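Local coordinates for protein heme oxygenase (Leptospira interrogans, PDB 5KZL) that catalyses the oxidative opening of heme, which in heme oxygenases yields biliverdin, carbon monoxide and ferrous iron, at residues His47-Tyr52 with Gly94-Asn99; Tyr53-Met58 with Leu79-Ala84. The protein carries 1 engineered substitution. All blocks are in the same frame, centred on the assembly; numbering follows the deposited sequence. Where two conformers were deposited one is given.

Interaction 1 of 2, residues His47-Tyr52 with Gly94-Asn99; sequences HLEAFY and GTWKPN
Trp96 lays its indole against helix 41-64, where Glu49 and Tyr52, three residues apart on one flank, receive its two ends. Trp96 CG stands opposite the backbone N (chi1 -175°), which turns the indole to the helix while one face stays under Pro98 N. At the pyrrole end, NE1 donates a hydrogen bond to Glu49 OE2 across 3.0 Å. The bond is bent to 147° at the hydrogen, and the donor stands above the carboxylate plane rather than in it. Glu49 reaches the indole by an extended chain, and its CG also touches the indole, 3.6 Å from Trp96 NE1. The benzo end turns its edge to the Tyr52 ring in a T-shaped stack: the centroid of the indole's six-membered ring lies 5.1 Å from that of Tyr52, with the planes at 68°. Trp96 CZ3 sits over the rim of that tyrosine face, and Trp96 CH2 comes within 3.6 Å of Tyr52 CD2. Outside the two segments, Trp96 also stacks with His101 and meets the ring of Tyr93. One hydrogen bond and one edge-to-face stack thus tie the connection between helices 82-93 and 105-120 to helix 41-64, a peripheral loop-on-helix contact in the all-helical heme oxygenase fold.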
# COMPACT_ATOMS: atom_id res chain seq x y z
N HIS A 47 2.65 -8.52 -10.11
CA HIS A 47 2.15 -8.05 -8.83
C HIS A 47 2.80 -6.67 -8.52
O HIS A 47 2.08 -5.73 -8.16
CB HIS A 47 2.44 -9.14 -7.79
CG HIS A 47 2.71 -8.67 -6.40
ND1 HIS A 47 1.69 -8.50 -5.49
CD2 HIS A 47 3.90 -8.45 -5.78
CE1 HIS A 47 2.28 -8.15 -4.35
NE2 HIS A 47 3.60 -8.07 -4.49
N LEU A 48 4.14 -6.53 -8.74
CA LEU A 48 4.83 -5.23 -8.56
C LEU A 48 4.34 -4.19 -9.56
O LEU A 48 4.30 -3.01 -9.21
CB LEU A 48 6.38 -5.33 -8.65
CG LEU A 48 7.10 -6.25 -7.66
CD1 LEU A 48 8.55 -6.46 -8.05
CD2 LEU A 48 6.98 -5.76 -6.22
N GLU A 49 3.97 -4.60 -10.79
CA GLU A 49 3.47 -3.64 -11.79
C GLU A 49 2.20 -3.00 -11.33
O GLU A 49 2.07 -1.79 -11.46
CB GLU A 49 3.21 -4.32 -13.12
CG GLU A 49 4.48 -4.76 -13.80
CD GLU A 49 4.22 -5.52 -15.08
OE1 GLU A 49 3.05 -5.89 -15.34
OE2 GLU A 49 5.18 -5.73 -15.83
N ALA A 50 1.25 -3.82 -10.80
CA ALA A 50 -0.02 -3.32 -10.29
C ALA A 50 0.23 -2.32 -9.15
O ALA A 50 -0.37 -1.26 -9.15
CB ALA A 50 -0.89 -4.48 -9.81
N PHE A 51 1.17 -2.64 -8.22
CA PHE A 51 1.53 -1.74 -7.12
C PHE A 51 2.19 -0.48 -7.65
O PHE A 51 1.91 0.60 -7.13
CB PHE A 51 2.41 -2.44 -6.09
CG PHE A 51 1.68 -3.31 -5.09
CD1 PHE A 51 0.36 -3.03 -4.73
CD2 PHE A 51 2.32 -4.37 -4.45
CE1 PHE A 51 -0.31 -3.81 -3.78
CE2 PHE A 51 1.67 -5.12 -3.48
CZ PHE A 51 0.34 -4.86 -3.17
N TYR A 52 3.04 -0.59 -8.68
CA TYR A 52 3.63 0.62 -9.25
C TYR A 52 2.55 1.65 -9.62
O TYR A 52 2.65 2.82 -9.22
CB TYR A 52 4.52 0.33 -10.46
CG TYR A 52 4.93 1.63 -11.12
CD1 TYR A 52 5.95 2.41 -10.58
CD2 TYR A 52 4.20 2.16 -12.19
CE1 TYR A 52 6.29 3.65 -11.13
CE2 TYR A 52 4.53 3.39 -12.75
CZ TYR A 52 5.57 4.14 -12.22
OH TYR A 52 5.89 5.36 -12.76
N GLY A 94 15.03 -6.18 -16.03
CA GLY A 94 16.26 -5.70 -16.65
C GLY A 94 16.04 -4.26 -17.08
O GLY A 94 16.78 -3.36 -16.70
N THR A 95 14.95 -4.04 -17.84
CA THR A 95 14.47 -2.74 -18.29
C THR A 95 12.94 -2.80 -18.24
O THR A 95 12.34 -3.65 -18.91
CB THR A 95 15.09 -2.33 -19.64
OG1 THR A 95 14.41 -1.18 -20.12
CG2 THR A 95 15.06 -3.44 -20.70
N TRP A 96 12.31 -1.96 -17.41
CA TRP A 96 10.87 -2.01 -17.36
C TRP A 96 10.25 -0.85 -18.12
O TRP A 96 10.38 0.30 -17.72
CB TRP A 96 10.31 -2.16 -15.94
CG TRP A 96 8.82 -2.33 -15.90
CD1 TRP A 96 8.10 -3.43 -16.27
CD2 TRP A 96 7.87 -1.37 -15.43
NE1 TRP A 96 6.76 -3.21 -16.07
CE2 TRP A 96 6.58 -1.95 -15.57
CE3 TRP A 96 7.97 -0.07 -14.90
CZ2 TRP A 96 5.41 -1.27 -15.21
CZ3 TRP A 96 6.80 0.60 -14.55
CH2 TRP A 96 5.54 0.00 -14.70
N LYS A 97 9.56 -1.17 -19.22
CA LYS A 97 8.85 -0.20 -20.05
C LYS A 97 7.34 -0.19 -19.65
O LYS A 97 6.65 -1.18 -19.91
CB LYS A 97 9.07 -0.53 -21.56
CG LYS A 97 8.24 0.33 -22.53
CD LYS A 97 8.94 1.63 -22.94
CE LYS A 97 7.98 2.64 -23.51
NZ LYS A 97 7.43 2.22 -24.83
N PRO A 98 6.83 0.91 -19.02
CA PRO A 98 5.39 0.96 -18.65
C PRO A 98 4.42 0.75 -19.82
O PRO A 98 3.39 0.12 -19.64
CB PRO A 98 5.23 2.35 -18.02
CG PRO A 98 6.61 2.71 -17.55
CD PRO A 98 7.51 2.15 -18.60
N ASN A 99 4.74 1.27 -21.02
CA ASN A 99 3.86 1.12 -22.18
C ASN A 99 3.78 -0.33 -22.66
O ASN A 99 2.76 -0.74 -23.21
CB ASN A 99 4.23 2.10 -23.29
CG ASN A 99 4.13 3.54 -22.83
OD1 ASN A 99 4.90 4.00 -21.97
ND2 ASN A 99 3.17 4.28 -23.37

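Interaction 2 of 2, residues Tyr53-Met58 with Leu79-Ala84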
# COMPACT_ATOMS: atom_id res chain seq x y z
N TYR A 53 1.53 1.24 -10.39
CA TYR A 53 0.48 2.17 -10.83
C TYR A 53 -0.32 2.72 -9.65
O TYR A 53 -0.66 3.91 -9.61
CB TYR A 53 -0.40 1.51 -11.91
CG TYR A 53 0.36 1.29 -13.20
CD1 TYR A 53 0.88 2.37 -13.91
CD2 TYR A 53 0.61 0.00 -13.68
CE1 TYR A 53 1.62 2.17 -15.08
CE2 TYR A 53 1.36 -0.21 -14.84
CZ TYR A 53 1.83 0.89 -15.55
OH TYR A 53 2.55 0.74 -16.72
N VAL A 54 -0.59 1.87 -8.66
CA VAL A 54 -1.36 2.26 -7.48
C VAL A 54 -0.62 3.32 -6.68
O VAL A 54 -1.18 4.39 -6.40
CB VAL A 54 -1.69 1.00 -6.63
CG1 VAL A 54 -2.20 1.37 -5.24
CG2 VAL A 54 -2.69 0.10 -7.37
N TYR A 55 0.63 3.04 -6.30
CA TYR A 55 1.43 3.99 -5.52
C TYR A 55 1.76 5.25 -6.30
O TYR A 55 1.79 6.31 -5.69
CB TYR A 55 2.68 3.32 -4.96
CG TYR A 55 2.39 2.38 -3.81
CD1 TYR A 55 2.36 2.84 -2.50
CD2 TYR A 55 2.16 1.02 -4.03
CE1 TYR A 55 2.12 1.97 -1.43
CE2 TYR A 55 1.93 0.14 -2.97
CZ TYR A 55 1.90 0.63 -1.68
OH TYR A 55 1.67 -0.22 -0.63
N GLU A 56 2.00 5.17 -7.62
CA GLU A 56 2.26 6.36 -8.44
C GLU A 56 1.07 7.32 -8.31
O GLU A 56 1.27 8.51 -8.06
CB GLU A 56 2.47 5.98 -9.92
CG GLU A 56 2.47 7.16 -10.87
CD GLU A 56 2.65 6.77 -12.32
OE1 GLU A 56 1.81 5.99 -12.84
OE2 GLU A 56 3.63 7.24 -12.94
N SER A 57 -0.16 6.80 -8.45
CA SER A 57 -1.40 7.59 -8.33
C SER A 57 -1.60 8.09 -6.90
O SER A 57 -1.83 9.29 -6.71
CB SER A 57 -2.61 6.76 -8.76
OG SER A 57 -3.76 7.59 -8.72
N MET A 58 -1.50 7.18 -5.90
CA MET A 58 -1.67 7.59 -4.51
C MET A 58 -0.70 8.71 -4.14
O MET A 58 -1.14 9.69 -3.53
CB MET A 58 -1.57 6.38 -3.57
CG MET A 58 -1.79 6.74 -2.12
SD MET A 58 -2.04 5.31 -1.06
CE MET A 58 -0.50 4.53 -1.18
N LEU A 79 7.29 7.31 3.56
CA LEU A 79 6.55 6.08 3.22
C LEU A 79 6.44 5.80 1.74
O LEU A 79 6.13 4.67 1.39
CB LEU A 79 5.15 6.12 3.85
CG LEU A 79 5.08 6.21 5.38
CD1 LEU A 79 3.66 6.50 5.83
CD2 LEU A 79 5.58 4.91 6.04
N TYR A 80 6.64 6.82 0.87
CA TYR A 80 6.46 6.68 -0.59
C TYR A 80 7.19 5.47 -1.16
O TYR A 80 8.33 5.19 -0.77
CB TYR A 80 6.79 7.97 -1.35
CG TYR A 80 5.89 9.16 -1.08
CD1 TYR A 80 4.76 9.04 -0.28
CD2 TYR A 80 6.18 10.40 -1.65
CE1 TYR A 80 3.93 10.15 -0.04
CE2 TYR A 80 5.36 11.51 -1.41
CZ TYR A 80 4.26 11.38 -0.58
OH TYR A 80 3.46 12.47 -0.39
N ARG A 81 6.48 4.74 -2.04
CA ARG A 81 6.91 3.45 -2.60
C ARG A 81 7.18 3.44 -4.09
O ARG A 81 7.81 2.49 -4.56
CB ARG A 81 5.87 2.35 -2.27
CG ARG A 81 5.53 2.13 -0.77
CD ARG A 81 6.67 1.52 0.03
NE ARG A 81 7.70 2.50 0.39
CZ ARG A 81 8.97 2.19 0.65
NH1 ARG A 81 9.84 3.14 0.97
NH2 ARG A 81 9.38 0.93 0.61
N LYS A 82 6.69 4.46 -4.85
CA LYS A 82 6.82 4.48 -6.32
C LYS A 82 8.26 4.20 -6.80
O LYS A 82 8.45 3.34 -7.67
CB LYS A 82 6.29 5.81 -6.90
CG LYS A 82 6.46 6.02 -8.41
CD LYS A 82 6.22 7.47 -8.76
CE LYS A 82 7.16 7.95 -9.82
NZ LYS A 82 7.01 9.41 -10.07
N ASN A 83 9.26 4.89 -6.21
CA ASN A 83 10.66 4.71 -6.61
C ASN A 83 11.23 3.35 -6.20
O ASN A 83 12.01 2.77 -6.96
CB ASN A 83 11.53 5.86 -6.12
CG ASN A 83 11.23 7.17 -6.82
OD1 ASN A 83 10.84 7.22 -7.99
ND2 ASN A 83 11.44 8.26 -6.12
N ALA A 84 10.83 2.83 -5.04
CA ALA A 84 11.25 1.50 -4.57
C ALA A 84 10.71 0.45 -5.55
O ALA A 84 11.46 -0.44 -5.95
CB ALA A 84 10.70 1.24 -3.17
O HOH W 1 5.28 9.27 -12.30
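Arg81, just before helix 82-93, and Lys82, its first residue, pack on Tyr55 and Glu56 of helix 41-64, where the lead-in to one helix meets the side of another in the all-alpha heme oxygenase fold. Carbon packing comes first. Arg81 CB stands over one face of the Tyr55 ring, 3.9 Å from its centroid, in a CH-pi contact, while Arg81 CG leans to the rim, 3.5 Å from Tyr55 CE1. The two side chains run alongside each other in the same direction, yet the guanidinium is turned nearly perpendicular to the phenol ring. Lys82 lays its aliphatic part over the helix, CD reaching 4.1 Å from Glu56 CA. Polar bonds hold the tyrosine and arginine ends: Tyr55 OH, on a side chain about 8 Å from the bound heme, bonds to Asp136 and Arg132, and Arg81 NH2 to the carbonyls of Phe161 and Glu163. Bends at chi2 and chi3 fold the arginine chain back, bringing NE to Leu79 O at 2.9 Å, above the carbonyl plane. Glu59 accepts bonds from the backbone N of Arg81 and Lys82. Opposite charges meet through solvent: a water donates to Glu56 OE2 and accepts from Lys82 NZ, at 2.7 and 2.8 Å.

How the interactions relate
Both interactions use helix 41-64 and follow one another along it, their centres about 12 Å apart; between them they join this helix to the start of helix 82-93 and to the loop that follows its end. Both are partly buried, but interaction 2 lies deeper, about 8 Å from the chain centre against about 16 Å for interaction 1. The chemistry differs: aromatic stacking and a direct indole-carboxylate bond mark interaction 1, whereas interaction 2 buries aliphatic carbon against a tyrosine face, while its water-bridged charge pair sits on its partly exposed side. They also touch, with Tyr52 CE1 3.6 Å from Lys82 CG and Trp96 CH2 3.7 Å from Tyr53 OH.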